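PDB 6M6T: 4-alpha-glucanotransferase from Streptococcus agalactiae, which is an amylomaltase, also called disproportionating enzyme, built on a TIM-barrel fold and modelled here with glycan ligands in its pocket. Local coordinates for residues Glu28-Val33 / Phe200-Tyr205; Ala157-Asp162 / Val226-Met231; Arg282-Val287 / Glu333-Leu338; Ile366-Phe371 / His396-Ile401. One frame throughout, in Å; residues are numbered along the deposited sequence.

Contact 1: residues Glu28-Val33 / Phe200-Tyr205; sequences EAYAFV and FELKEY
Tyr-30 and Tyr-205 make the aromatic part of this contact as a T-shaped pair. The edge of Tyr-30 points at the face of Tyr-205, with the ring planes 71° apart. Tyr-30 CD2 does the touching and sits 3.4 Å from Tyr-205 CD2, toward the rim of that ring. Tyr-205 CG is anti to the backbone N (chi1 -171°), which swings its ring across to helix 28-33. The hydroxyl end of Tyr-205 is hydrogen-bonded to Asp-34, one residue beyond Val-33.

A CH-pi contact approaches Tyr-30 over its face. Leu-202 CD1 stands 3.9 Å from the centroid of the Tyr-30 ring, almost on the ring normal. Tyr-30 thus has a methyl over a face and a second ring at its edge. Tyr-30 OH also comes 3.7 Å from Glu-201 CB.

The two segments lie on helices 27-38 and 182-208. These lead into the neighbouring barrel strands 43-45 and 212-217. They are adjacent outer helices of the TIM barrel. The axes of segments 28-33 and 200-205 run nearly parallel, 19° apart, and approach to 10.3 Å.

The remaining contacts are apolar. Ala-29 CB meets Leu-202 CD2 at 3.8 Å. Val-33 CG2 reaches the other methyl, Leu-202 CD1, at 4.1 Å. Val-33 CB lies at the edge of the Tyr-205 ring, 3.9 Å from Tyr-205 CE2. No hydrogen bond links the two segments.

Contact 2: residues Ala157-Asp162 / Val226-Met231; sequences ALQEWD and VEVWTM
Trp-161 and Trp-229 form a T-shaped pair that joins the loop between helices 140-152 and 164-167 to the short helix 226-230, which follows barrel strand 212-217. The edge of Trp-161 is turned toward the face of Trp-229. The six-membered ring of Trp-161 and the five-membered ring of Trp-229 have centroids 5.3 Å apart and planes at 70°. Trp-161 CZ3 stands over the face of the Trp-229 indole, offset toward its rim, 4.0 Å from Trp-229 CE2. The indole N-H of Trp-229 is hydrogen-bonded to the backbone O of Ile-166. Trp-229 also makes a cation-pi contact with Arg-169.

Leu-158 fills the place beside this pair. Its CG is anti to the backbone N (chi1 160°), and its two methyls part toward different residues. Leu-158 CD1 lies 3.4 Å from Trp-229 CD1, oblique to the ring. Leu-158 CD2 packs on Val-228 CG1 at 3.7 Å. The amide of Gln-159 skirts the same valine, with Gln-159 NE2 4.3 Å from Val-228 CG1. That NE2 is hydrogen-bonded to Ala-223 O.

Within the helix, Val-226 O takes two bonds, from Thr-230 N and, at 3.1 Å, from Thr-230 OG1. They arrive from opposite faces of its carbonyl plane.

Helix 140-152 packs Phe-146 and Ile-149 against Trp-229, and Ile-149 also touches Trp-161. Helix 164-167 adds Ile-166 and Ile-167 against Trp-161.

Contact 3: residues Arg282-Val287 / Glu333-Leu338; sequences RIQSGV and EKLGDL
Ile-283, Leu-335 and Leu-338 carry the apolar part of the contact. Ile-283 CG2 is the shared atom. It lies 3.8 Å from Leu-335 CD1 and 3.6 Å from Leu-338 CD1, so one methyl bridges two leucines of the other segment. This branch of Ile-283 is anti to the backbone N, while CG1 lies beside the N (chi1 -65°). One turn further along the helix, Val-287 CG1 makes a looser contact with Leu-338 CD1 at 4.3 Å. Ile-331 of helix 324-335 touches both Ile-283 and Leu-338 and extends this apolar patch.

The segments belong to successive helices of the TIM barrel. Helix 277-289 leads into strand 292-295, and helix 324-335 leads into strand 340-342, its neighbour in the parallel sheet. Leu-335 ends its helix. Gly-336 then leaves the helical path with a positive phi of 79°. The chain turns there, and Leu-338 comes back toward helix 277-289 just before the strand begins.

The mixed contact is Gln-284 with Leu-335. The amide nitrogen Gln-284 NE2 is modelled 3.1 Å from the methyl Leu-335 CD2, at the exposed border of the interface. The methyls of Leu-335 point to different partners, CD1 to Ile-283 and CD2 to the amide of Gln-284.

Polar links run to other parts of the chain. Arg-282 NH2 is hydrogen-bonded to Pro-218 O, and Lys-334 makes a salt bridge with Asp-275.

Contact 4: residues Ile366-Phe371 / His396-Ile401; sequences IMEFGF and HDNEVI. With AC1 (4,6-dideoxy-4-{[(1S,4R,5S,6S)-4,5,6-trihydroxy-3-(hydroxymethyl)cyclohex-2-en-1-yl]amino}-alpha-D-glucopyranose), chain J; ASO (1,5-anhydro-D-glucitol), chain I.
Asn-398 meets Ile-366, at the end of strand 363-366, and Glu-368 and Phe-369 of the 3-10 turn after it. Its CB lies 3.7 Å from Glu-368 OE1. Its CG is beside the backbone N (chi1 -68°) and stands 4.0 Å from Ile-366 CG2. At the tip the amide splits. Asn-398 OD1 faces the end of Ile-366, 3.2 Å from Ile-366 CD1, and takes a weak hydrogen bond from Thr-395 N. Asn-398 ND2 is modelled 3.0 Å from Phe-369 CZ. The ring and amide planes are 68° apart, and the amide nitrogen approaches the ring obliquely.

The extended side chain of Glu-368 passes Asn-398 in the opposite direction. Its OE2 lies 3.6 Å from Ile-401 CG1. Both its carboxylate oxygens come near Glu-399 O, but all are acceptors and no hydrogen bond forms.

Phe-369 also reaches the ligand, with its CZ 3.4 Å from AC1 C6. Asp-397 OD2 accepts a 2.6 Å hydrogen bond from ASO O3, and Asn-461 ND2 gives it a second, weak one. The segments lie at and just after the ends of barrel strands 363-366 and 389-392. They form part of the glycan pocket at the strands' C-terminal ends, the usual active-site position in a TIM barrel.

Overall arrangement
The contacts sit around one TIM barrel, and contact 4 is the one that touches bound sugar. Contacts 1 and 3 each join neighbouring outer helices of the barrel; those of contact 3 also follow one another along the chain. Their nearest atoms are about 5 Å apart, although their centres are 24 Å apart. Contact 2 lies farther out, its centre 23 Å from that of the chain. The side chain of Gln-159 is about 10 Å from another bound AC1, not the one that contact 4 touches. Contacts 2 and 4 lie on opposite sides of the chain's centre, with centres 37 Å apart. Along the chain, contacts 1 and 2 alternate their segments, while contacts 3 and 4 follow in series.

Contact 1: residues Glu28-Val33 / Phe200-Tyr205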
# COMPACT_ATOMS: atom_id res chain seq x y z
N GLU A 28 -11.82 14.36 -6.89
CA GLU A 28 -12.50 13.08 -6.91
C GLU A 28 -12.22 12.25 -5.66
O GLU A 28 -13.04 11.40 -5.31
CB GLU A 28 -12.14 12.31 -8.18
CG GLU A 28 -13.11 12.53 -9.34
CD GLU A 28 -12.70 13.68 -10.27
OE1 GLU A 28 -13.18 13.72 -11.43
OE2 GLU A 28 -11.89 14.54 -9.84
N ALA A 29 -11.12 12.50 -4.96
CA ALA A 29 -10.92 11.88 -3.65
C ALA A 29 -11.99 12.32 -2.66
O ALA A 29 -12.55 11.50 -1.91
CB ALA A 29 -9.53 12.21 -3.12
N TYR A 30 -12.28 13.63 -2.62
CA TYR A 30 -13.33 14.16 -1.76
C TYR A 30 -14.70 13.66 -2.20
O TYR A 30 -15.57 13.40 -1.36
CB TYR A 30 -13.30 15.70 -1.75
CG TYR A 30 -12.00 16.29 -1.25
CD1 TYR A 30 -10.95 16.55 -2.12
CD2 TYR A 30 -11.82 16.61 0.10
CE1 TYR A 30 -9.75 17.09 -1.68
CE2 TYR A 30 -10.63 17.14 0.56
CZ TYR A 30 -9.59 17.38 -0.33
OH TYR A 30 -8.40 17.91 0.13
N ALA A 31 -14.90 13.47 -3.51
CA ALA A 31 -16.13 12.85 -3.99
C ALA A 31 -16.24 11.41 -3.50
O ALA A 31 -17.33 10.95 -3.14
CB ALA A 31 -16.20 12.92 -5.51
N PHE A 32 -15.11 10.68 -3.47
CA PHE A 32 -15.11 9.32 -2.96
C PHE A 32 -15.46 9.27 -1.49
O PHE A 32 -16.20 8.39 -1.04
CB PHE A 32 -13.76 8.66 -3.20
CG PHE A 32 -13.79 7.18 -3.06
CD1 PHE A 32 -14.28 6.40 -4.09
CD2 PHE A 32 -13.36 6.57 -1.91
CE1 PHE A 32 -14.36 5.04 -3.96
CE2 PHE A 32 -13.42 5.19 -1.79
CZ PHE A 32 -13.90 4.43 -2.82
N VAL A 33 -14.93 10.21 -0.70
CA VAL A 33 -15.37 10.31 0.69
C VAL A 33 -16.87 10.55 0.76
O VAL A 33 -17.60 9.87 1.50
CB VAL A 33 -14.60 11.43 1.43
CG1 VAL A 33 -14.78 11.32 2.93
CG2 VAL A 33 -13.13 11.39 1.08
N PHE A 200 -2.94 15.29 4.30
CA PHE A 200 -3.57 15.49 5.59
C PHE A 200 -4.84 16.32 5.46
O PHE A 200 -5.78 16.13 6.25
CB PHE A 200 -2.57 16.09 6.57
CG PHE A 200 -1.71 15.03 7.26
CD1 PHE A 200 -2.30 13.98 7.96
CD2 PHE A 200 -0.32 15.05 7.14
CE1 PHE A 200 -1.55 13.00 8.56
CE2 PHE A 200 0.45 14.08 7.74
CZ PHE A 200 -0.17 13.05 8.47
N GLU A 201 -4.93 17.19 4.45
CA GLU A 201 -6.22 17.79 4.13
C GLU A 201 -7.27 16.72 3.84
O GLU A 201 -8.39 16.77 4.37
CB GLU A 201 -6.08 18.74 2.94
CG GLU A 201 -5.80 20.18 3.33
CD GLU A 201 -5.29 20.99 2.14
OE1 GLU A 201 -4.63 22.04 2.37
OE2 GLU A 201 -5.55 20.56 0.99
N LEU A 202 -6.93 15.76 2.98
CA LEU A 202 -7.87 14.69 2.65
C LEU A 202 -8.23 13.85 3.88
O LEU A 202 -9.40 13.53 4.12
CB LEU A 202 -7.31 13.81 1.54
CG LEU A 202 -8.33 12.72 1.18
CD1 LEU A 202 -9.57 13.37 0.60
CD2 LEU A 202 -7.76 11.70 0.21
N LYS A 203 -7.22 13.47 4.67
CA LYS A 203 -7.51 12.69 5.87
C LYS A 203 -8.38 13.47 6.85
O LYS A 203 -9.21 12.88 7.54
CB LYS A 203 -6.20 12.23 6.53
CG LYS A 203 -6.34 11.69 7.95
CD LYS A 203 -5.41 10.53 8.23
CE LYS A 203 -5.60 10.01 9.65
NZ LYS A 203 -4.88 10.84 10.65
N GLU A 204 -8.23 14.79 6.91
CA GLU A 204 -9.07 15.58 7.81
C GLU A 204 -10.52 15.65 7.31
O GLU A 204 -11.46 15.49 8.10
CB GLU A 204 -8.47 16.98 7.99
CG GLU A 204 -8.96 17.74 9.22
CD GLU A 204 -10.17 18.63 8.95
OE1 GLU A 204 -10.77 18.50 7.86
OE2 GLU A 204 -10.53 19.47 9.83
N TYR A 205 -10.71 15.89 6.01
CA TYR A 205 -12.06 15.80 5.45
C TYR A 205 -12.70 14.46 5.79
O TYR A 205 -13.79 14.39 6.38
CB TYR A 205 -11.98 16.00 3.93
CG TYR A 205 -13.32 16.16 3.24
CD1 TYR A 205 -14.07 17.32 3.38
CD2 TYR A 205 -13.82 15.15 2.44
CE1 TYR A 205 -15.29 17.47 2.75
CE2 TYR A 205 -15.04 15.28 1.79
CZ TYR A 205 -15.77 16.44 1.95
OH TYR A 205 -16.99 16.56 1.31

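Contact 2: residues Ala157-Asp162 / Val226-Met231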
# COMPACT_ATOMS: atom_id res chain seq x y z
N ALA A 157 20.24 2.40 -9.67
CA ALA A 157 20.08 1.89 -8.31
C ALA A 157 21.26 2.30 -7.43
O ALA A 157 22.37 2.56 -7.91
CB ALA A 157 19.96 0.37 -8.33
N LEU A 158 20.99 2.35 -6.13
CA LEU A 158 22.01 2.70 -5.14
C LEU A 158 23.22 1.79 -5.21
O LEU A 158 24.35 2.24 -4.98
CB LEU A 158 21.40 2.64 -3.74
CG LEU A 158 22.39 2.52 -2.59
CD1 LEU A 158 22.91 3.91 -2.21
CD2 LEU A 158 21.76 1.77 -1.40
N GLN A 159 23.02 0.51 -5.52
CA GLN A 159 24.15 -0.41 -5.55
C GLN A 159 25.07 -0.18 -6.75
O GLN A 159 26.24 -0.57 -6.70
CB GLN A 159 23.64 -1.86 -5.56
CG GLN A 159 22.98 -2.29 -4.26
CD GLN A 159 21.55 -1.78 -4.12
OE1 GLN A 159 20.90 -1.44 -5.11
NE2 GLN A 159 21.06 -1.73 -2.88
N GLU A 160 24.56 0.44 -7.82
CA GLU A 160 25.33 0.62 -9.04
C GLU A 160 25.70 2.08 -9.30
O GLU A 160 26.05 2.43 -10.43
CB GLU A 160 24.58 0.02 -10.24
CG GLU A 160 23.18 0.60 -10.47
CD GLU A 160 22.46 0.05 -11.72
OE1 GLU A 160 21.29 0.46 -11.97
OE2 GLU A 160 23.05 -0.79 -12.45
N TRP A 161 25.64 2.95 -8.28
CA TRP A 161 26.20 4.29 -8.44
C TRP A 161 27.69 4.16 -8.76
O TRP A 161 28.29 3.10 -8.61
CB TRP A 161 26.01 5.15 -7.18
CG TRP A 161 24.58 5.52 -6.83
CD1 TRP A 161 23.45 5.27 -7.57
CD2 TRP A 161 24.13 6.19 -5.63
NE1 TRP A 161 22.33 5.75 -6.91
CE2 TRP A 161 22.72 6.31 -5.73
CE3 TRP A 161 24.78 6.70 -4.51
CZ2 TRP A 161 21.96 6.92 -4.73
CZ3 TRP A 161 24.01 7.31 -3.51
CH2 TRP A 161 22.62 7.41 -3.63
N ASP A 162 28.28 5.27 -9.22
CA ASP A 162 29.66 5.24 -9.70
C ASP A 162 30.68 5.63 -8.64
O ASP A 162 31.83 5.19 -8.73
CB ASP A 162 29.82 6.18 -10.90
CG ASP A 162 28.97 5.75 -12.08
OD1 ASP A 162 27.82 5.29 -11.83
OD2 ASP A 162 29.44 5.85 -13.24
N VAL A 226 16.70 4.91 0.79
CA VAL A 226 17.41 5.81 1.70
C VAL A 226 17.72 5.12 3.01
O VAL A 226 18.60 5.58 3.76
CB VAL A 226 16.59 7.09 1.91
CG1 VAL A 226 15.33 6.82 2.71
CG2 VAL A 226 17.42 8.15 2.60
N GLU A 227 17.05 4.01 3.32
CA GLU A 227 17.31 3.31 4.58
C GLU A 227 18.52 2.39 4.46
O GLU A 227 19.35 2.32 5.38
CB GLU A 227 16.06 2.53 5.02
CG GLU A 227 15.07 3.36 5.84
CD GLU A 227 14.07 4.14 4.98
OE1 GLU A 227 13.82 3.72 3.83
OE2 GLU A 227 13.54 5.16 5.47
N VAL A 228 18.62 1.65 3.35
CA VAL A 228 19.82 0.88 3.04
C VAL A 228 21.03 1.78 2.94
O VAL A 228 22.16 1.34 3.21
CB VAL A 228 19.58 0.09 1.74
CG1 VAL A 228 20.85 -0.59 1.27
CG2 VAL A 228 18.46 -0.92 1.94
N TRP A 229 20.82 3.04 2.58
CA TRP A 229 21.89 4.02 2.48
C TRP A 229 22.31 4.57 3.85
O TRP A 229 23.47 4.43 4.25
CB TRP A 229 21.44 5.15 1.56
CG TRP A 229 22.55 6.00 1.08
CD1 TRP A 229 23.77 5.58 0.64
CD2 TRP A 229 22.56 7.42 1.00
NE1 TRP A 229 24.54 6.65 0.30
CE2 TRP A 229 23.82 7.80 0.50
CE3 TRP A 229 21.63 8.42 1.31
CZ2 TRP A 229 24.17 9.13 0.29
CZ3 TRP A 229 21.98 9.74 1.11
CH2 TRP A 229 23.24 10.09 0.60
N THR A 230 21.38 5.21 4.58
CA THR A 230 21.74 5.88 5.83
C THR A 230 21.81 4.95 7.03
O THR A 230 22.43 5.30 8.04
CB THR A 230 20.73 6.98 6.15
OG1 THR A 230 19.53 6.37 6.64
CG2 THR A 230 20.40 7.80 4.93
N MET A 231 21.16 3.78 6.96
CA MET A 231 21.08 2.88 8.11
C MET A 231 21.31 1.44 7.66
O MET A 231 20.45 0.57 7.81
CB MET A 231 19.71 3.02 8.79
CG MET A 231 19.44 4.35 9.47
SD MET A 231 17.76 4.36 10.17
CE MET A 231 16.78 4.66 8.70

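Contact 3: residues Arg282-Val287 / Glu333-Leu338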
# COMPACT_ATOMS: atom_id res chain seq x y z
N ARG A 282 8.56 3.54 12.63
CA ARG A 282 7.68 3.20 11.52
C ARG A 282 6.22 3.16 11.96
O ARG A 282 5.36 3.83 11.37
CB ARG A 282 8.09 1.85 10.92
CG ARG A 282 9.31 1.89 10.01
CD ARG A 282 9.29 0.74 9.00
NE ARG A 282 8.26 0.92 7.99
CZ ARG A 282 8.06 0.08 6.98
NH1 ARG A 282 8.82 -1.00 6.86
NH2 ARG A 282 7.10 0.32 6.10
N ILE A 283 5.94 2.40 13.03
CA ILE A 283 4.58 2.23 13.55
C ILE A 283 4.02 3.56 14.02
O ILE A 283 2.83 3.85 13.83
CB ILE A 283 4.57 1.19 14.69
CG1 ILE A 283 4.94 -0.21 14.18
CG2 ILE A 283 3.22 1.14 15.33
CD1 ILE A 283 3.84 -0.89 13.41
N GLN A 284 4.85 4.39 14.65
CA GLN A 284 4.38 5.68 15.15
C GLN A 284 3.96 6.59 14.00
O GLN A 284 2.87 7.19 14.02
CB GLN A 284 5.48 6.33 16.00
CG GLN A 284 5.01 7.46 16.91
CD GLN A 284 6.03 7.86 17.97
OE1 GLN A 284 6.97 8.62 17.70
NE2 GLN A 284 5.84 7.37 19.18
N SER A 285 4.79 6.67 12.97
CA SER A 285 4.41 7.51 11.84
C SER A 285 3.29 6.88 11.03
O SER A 285 2.62 7.59 10.27
CB SER A 285 5.63 7.81 10.98
OG SER A 285 5.69 6.92 9.88
N GLY A 286 3.04 5.58 11.20
CA GLY A 286 1.93 4.93 10.52
C GLY A 286 0.61 5.27 11.17
O GLY A 286 -0.38 5.61 10.49
N VAL A 287 0.58 5.19 12.50
CA VAL A 287 -0.62 5.58 13.24
C VAL A 287 -0.85 7.09 13.20
O VAL A 287 -1.95 7.54 13.55
CB VAL A 287 -0.52 5.07 14.69
CG1 VAL A 287 -0.12 3.60 14.70
CG2 VAL A 287 0.46 5.92 15.49
N GLU A 333 4.20 -1.56 24.97
CA GLU A 333 4.72 -0.77 26.09
C GLU A 333 4.95 0.69 25.70
O GLU A 333 4.49 1.62 26.38
CB GLU A 333 6.00 -1.39 26.63
CG GLU A 333 6.60 -0.58 27.78
CD GLU A 333 5.60 -0.36 28.93
OE1 GLU A 333 4.90 0.70 28.96
OE2 GLU A 333 5.50 -1.26 29.80
N LYS A 334 5.67 0.93 24.60
CA LYS A 334 6.14 2.28 24.33
C LYS A 334 5.07 3.15 23.68
O LYS A 334 5.08 4.37 23.86
CB LYS A 334 7.39 2.22 23.46
CG LYS A 334 8.66 1.99 24.24
CD LYS A 334 9.81 1.75 23.31
CE LYS A 334 11.11 1.72 24.07
NZ LYS A 334 12.25 1.81 23.12
N LEU A 335 4.13 2.54 22.95
CA LEU A 335 3.16 3.27 22.15
C LEU A 335 1.73 3.14 22.65
O LEU A 335 0.85 3.83 22.12
CB LEU A 335 3.23 2.78 20.70
CG LEU A 335 4.49 3.22 19.96
CD1 LEU A 335 4.46 2.82 18.49
CD2 LEU A 335 4.59 4.71 20.12
N GLY A 336 1.47 2.31 23.68
CA GLY A 336 0.13 1.89 24.04
C GLY A 336 -0.37 0.80 23.11
O GLY A 336 0.36 0.31 22.25
N ASP A 337 -1.63 0.40 23.28
CA ASP A 337 -2.29 -0.46 22.29
C ASP A 337 -2.73 0.39 21.10
O ASP A 337 -3.02 1.58 21.25
CB ASP A 337 -3.46 -1.24 22.93
CG ASP A 337 -4.56 -0.34 23.51
OD1 ASP A 337 -5.06 0.57 22.80
OD2 ASP A 337 -4.92 -0.55 24.70
N LEU A 338 -2.71 -0.18 19.89
CA LEU A 338 -2.86 0.65 18.70
C LEU A 338 -3.77 0.01 17.66
O LEU A 338 -3.81 -1.23 17.55
CB LEU A 338 -1.51 0.96 18.03
CG LEU A 338 -0.39 1.53 18.89
CD1 LEU A 338 0.95 1.39 18.17
CD2 LEU A 338 -0.69 2.98 19.29

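Contact 4: residues Ile366-Phe371 / His396-Ile401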
# COMPACT_ATOMS: atom_id res chain seq x y z
N ILE A 366 -9.96 -14.26 3.65
CA ILE A 366 -10.11 -13.98 2.23
C ILE A 366 -11.04 -15.05 1.68
O ILE A 366 -10.61 -16.18 1.41
CB ILE A 366 -8.77 -13.94 1.50
CG1 ILE A 366 -7.94 -12.75 1.99
CG2 ILE A 366 -8.96 -13.85 -0.03
CD1 ILE A 366 -6.94 -12.21 0.96
N MET A 367 -12.30 -14.70 1.48
CA MET A 367 -13.30 -15.70 1.13
C MET A 367 -12.98 -16.44 -0.15
O MET A 367 -13.56 -17.50 -0.40
CB MET A 367 -14.67 -15.07 0.98
CG MET A 367 -15.85 -15.96 1.35
SD MET A 367 -17.33 -14.92 1.30
CE MET A 367 -16.56 -13.31 1.16
N GLU A 368 -12.11 -15.89 -1.00
CA GLU A 368 -11.85 -16.54 -2.28
C GLU A 368 -11.01 -17.78 -2.12
O GLU A 368 -11.08 -18.66 -2.98
CB GLU A 368 -11.18 -15.56 -3.24
CG GLU A 368 -12.19 -14.88 -4.14
CD GLU A 368 -11.61 -13.73 -4.92
OE1 GLU A 368 -10.53 -13.90 -5.52
OE2 GLU A 368 -12.24 -12.64 -4.92
N PHE A 369 -10.24 -17.89 -1.05
CA PHE A 369 -9.46 -19.08 -0.74
C PHE A 369 -10.30 -20.19 -0.10
O PHE A 369 -9.76 -21.26 0.19
CB PHE A 369 -8.33 -18.74 0.23
CG PHE A 369 -7.34 -17.74 -0.29
CD1 PHE A 369 -6.88 -17.81 -1.59
CD2 PHE A 369 -6.83 -16.75 0.55
CE1 PHE A 369 -5.95 -16.90 -2.06
CE2 PHE A 369 -5.91 -15.85 0.09
CZ PHE A 369 -5.46 -15.93 -1.22
N GLY A 370 -11.59 -19.95 0.14
CA GLY A 370 -12.36 -20.81 1.01
C GLY A 370 -13.45 -21.61 0.35
O GLY A 370 -14.34 -22.13 1.04
N PHE A 371 -13.42 -21.74 -0.97
CA PHE A 371 -14.36 -22.59 -1.69
C PHE A 371 -13.65 -23.57 -2.61
O PHE A 371 -14.31 -24.26 -3.38
CB PHE A 371 -15.37 -21.76 -2.50
CG PHE A 371 -16.33 -20.95 -1.65
CD1 PHE A 371 -17.36 -21.57 -0.96
CD2 PHE A 371 -16.19 -19.59 -1.52
CE1 PHE A 371 -18.22 -20.85 -0.17
CE2 PHE A 371 -17.05 -18.86 -0.74
CZ PHE A 371 -18.07 -19.50 -0.07
N HIS A 396 -6.22 -6.97 -3.10
CA HIS A 396 -5.63 -6.45 -4.31
C HIS A 396 -4.70 -7.44 -4.99
O HIS A 396 -4.33 -7.22 -6.14
CB HIS A 396 -4.89 -5.16 -4.00
CG HIS A 396 -3.76 -5.33 -3.04
ND1 HIS A 396 -3.91 -5.19 -1.68
CD2 HIS A 396 -2.45 -5.62 -3.24
CE1 HIS A 396 -2.75 -5.39 -1.08
NE2 HIS A 396 -1.84 -5.64 -2.01
N ASP A 397 -4.31 -8.52 -4.30
CA ASP A 397 -3.46 -9.55 -4.89
C ASP A 397 -4.24 -10.75 -5.41
O ASP A 397 -3.66 -11.60 -6.09
CB ASP A 397 -2.42 -10.01 -3.87
CG ASP A 397 -1.76 -8.84 -3.16
OD1 ASP A 397 -2.34 -8.39 -2.15
OD2 ASP A 397 -0.67 -8.39 -3.60
N ASN A 398 -5.53 -10.82 -5.12
CA ASN A 398 -6.40 -11.89 -5.59
C ASN A 398 -7.12 -11.44 -6.84
O ASN A 398 -7.18 -10.26 -7.17
CB ASN A 398 -7.42 -12.26 -4.51
CG ASN A 398 -6.78 -12.91 -3.31
OD1 ASN A 398 -6.65 -12.30 -2.24
ND2 ASN A 398 -6.39 -14.16 -3.48
N GLU A 399 -7.73 -12.40 -7.51
CA GLU A 399 -8.55 -12.08 -8.66
C GLU A 399 -9.75 -11.23 -8.24
O GLU A 399 -10.14 -11.21 -7.07
CB GLU A 399 -9.02 -13.36 -9.33
CG GLU A 399 -7.90 -14.36 -9.49
CD GLU A 399 -8.40 -15.77 -9.69
OE1 GLU A 399 -8.58 -16.49 -8.66
OE2 GLU A 399 -8.63 -16.15 -10.86
N VAL A 400 -10.32 -10.49 -9.18
CA VAL A 400 -11.64 -9.94 -8.93
C VAL A 400 -12.62 -11.09 -8.90
O VAL A 400 -12.40 -12.13 -9.54
CB VAL A 400 -12.03 -8.89 -9.99
CG1 VAL A 400 -10.94 -7.83 -10.13
CG2 VAL A 400 -12.33 -9.58 -11.31
N ILE A 401 -13.72 -10.92 -8.14
CA ILE A 401 -14.69 -12.01 -7.94
C ILE A 401 -15.15 -12.57 -9.27
O ILE A 401 -15.27 -13.80 -9.44
CB ILE A 401 -15.89 -11.52 -7.10
CG1 ILE A 401 -15.47 -11.21 -5.67
CG2 ILE A 401 -17.02 -12.55 -7.12
CD1 ILE A 401 -16.49 -10.38 -4.95
C1 AC1 J . -1.61 -18.87 -0.91
O2 AC1 J . 0.50 -19.90 -1.52
C2 AC1 J . -0.23 -18.66 -1.52
C4A AC1 J . 1.50 -12.10 1.12
C3 AC1 J . 0.53 -17.69 -0.67
O3 AC1 J . 1.81 -17.52 -1.28
C4 AC1 J . -0.21 -16.35 -0.61
N4A AC1 J . 0.44 -15.41 0.31
C5 AC1 J . -1.62 -16.54 -0.10
O5 AC1 J . -2.33 -17.57 -0.86
C6 AC1 J . -2.33 -15.17 -0.17
C1B AC1 J . 1.57 -14.65 -0.25
C2B AC1 J . 2.44 -14.30 0.92
O2B AC1 J . 2.69 -15.51 1.63
C3B AC1 J . 1.66 -13.38 1.83
O3B AC1 J . 2.42 -13.10 3.00
O4 AC1 J . 0.68 -11.22 1.93
C5B AC1 J . 0.97 -12.29 -0.16
C7B AC1 J . 1.06 -13.51 -0.85
C6B AC1 J . 0.35 -11.10 -0.86
O6B AC1 J . -0.19 -10.27 0.17
C1 ASO I . 2.99 -7.80 0.85
C2 ASO I . 2.09 -7.61 -0.39
C3 ASO I . 2.68 -8.37 -1.59
C4 ASO I . 4.10 -7.83 -1.84
C5 ASO I . 4.93 -7.99 -0.60
C6 ASO I . 6.24 -7.23 -0.79
O2 ASO I . 0.75 -8.04 -0.13
O3 ASO I . 1.82 -8.18 -2.77
O4 ASO I . 4.73 -8.50 -2.96
O5 ASO I . 4.31 -7.34 0.51
O6 ASO I . 6.65 -6.65 0.46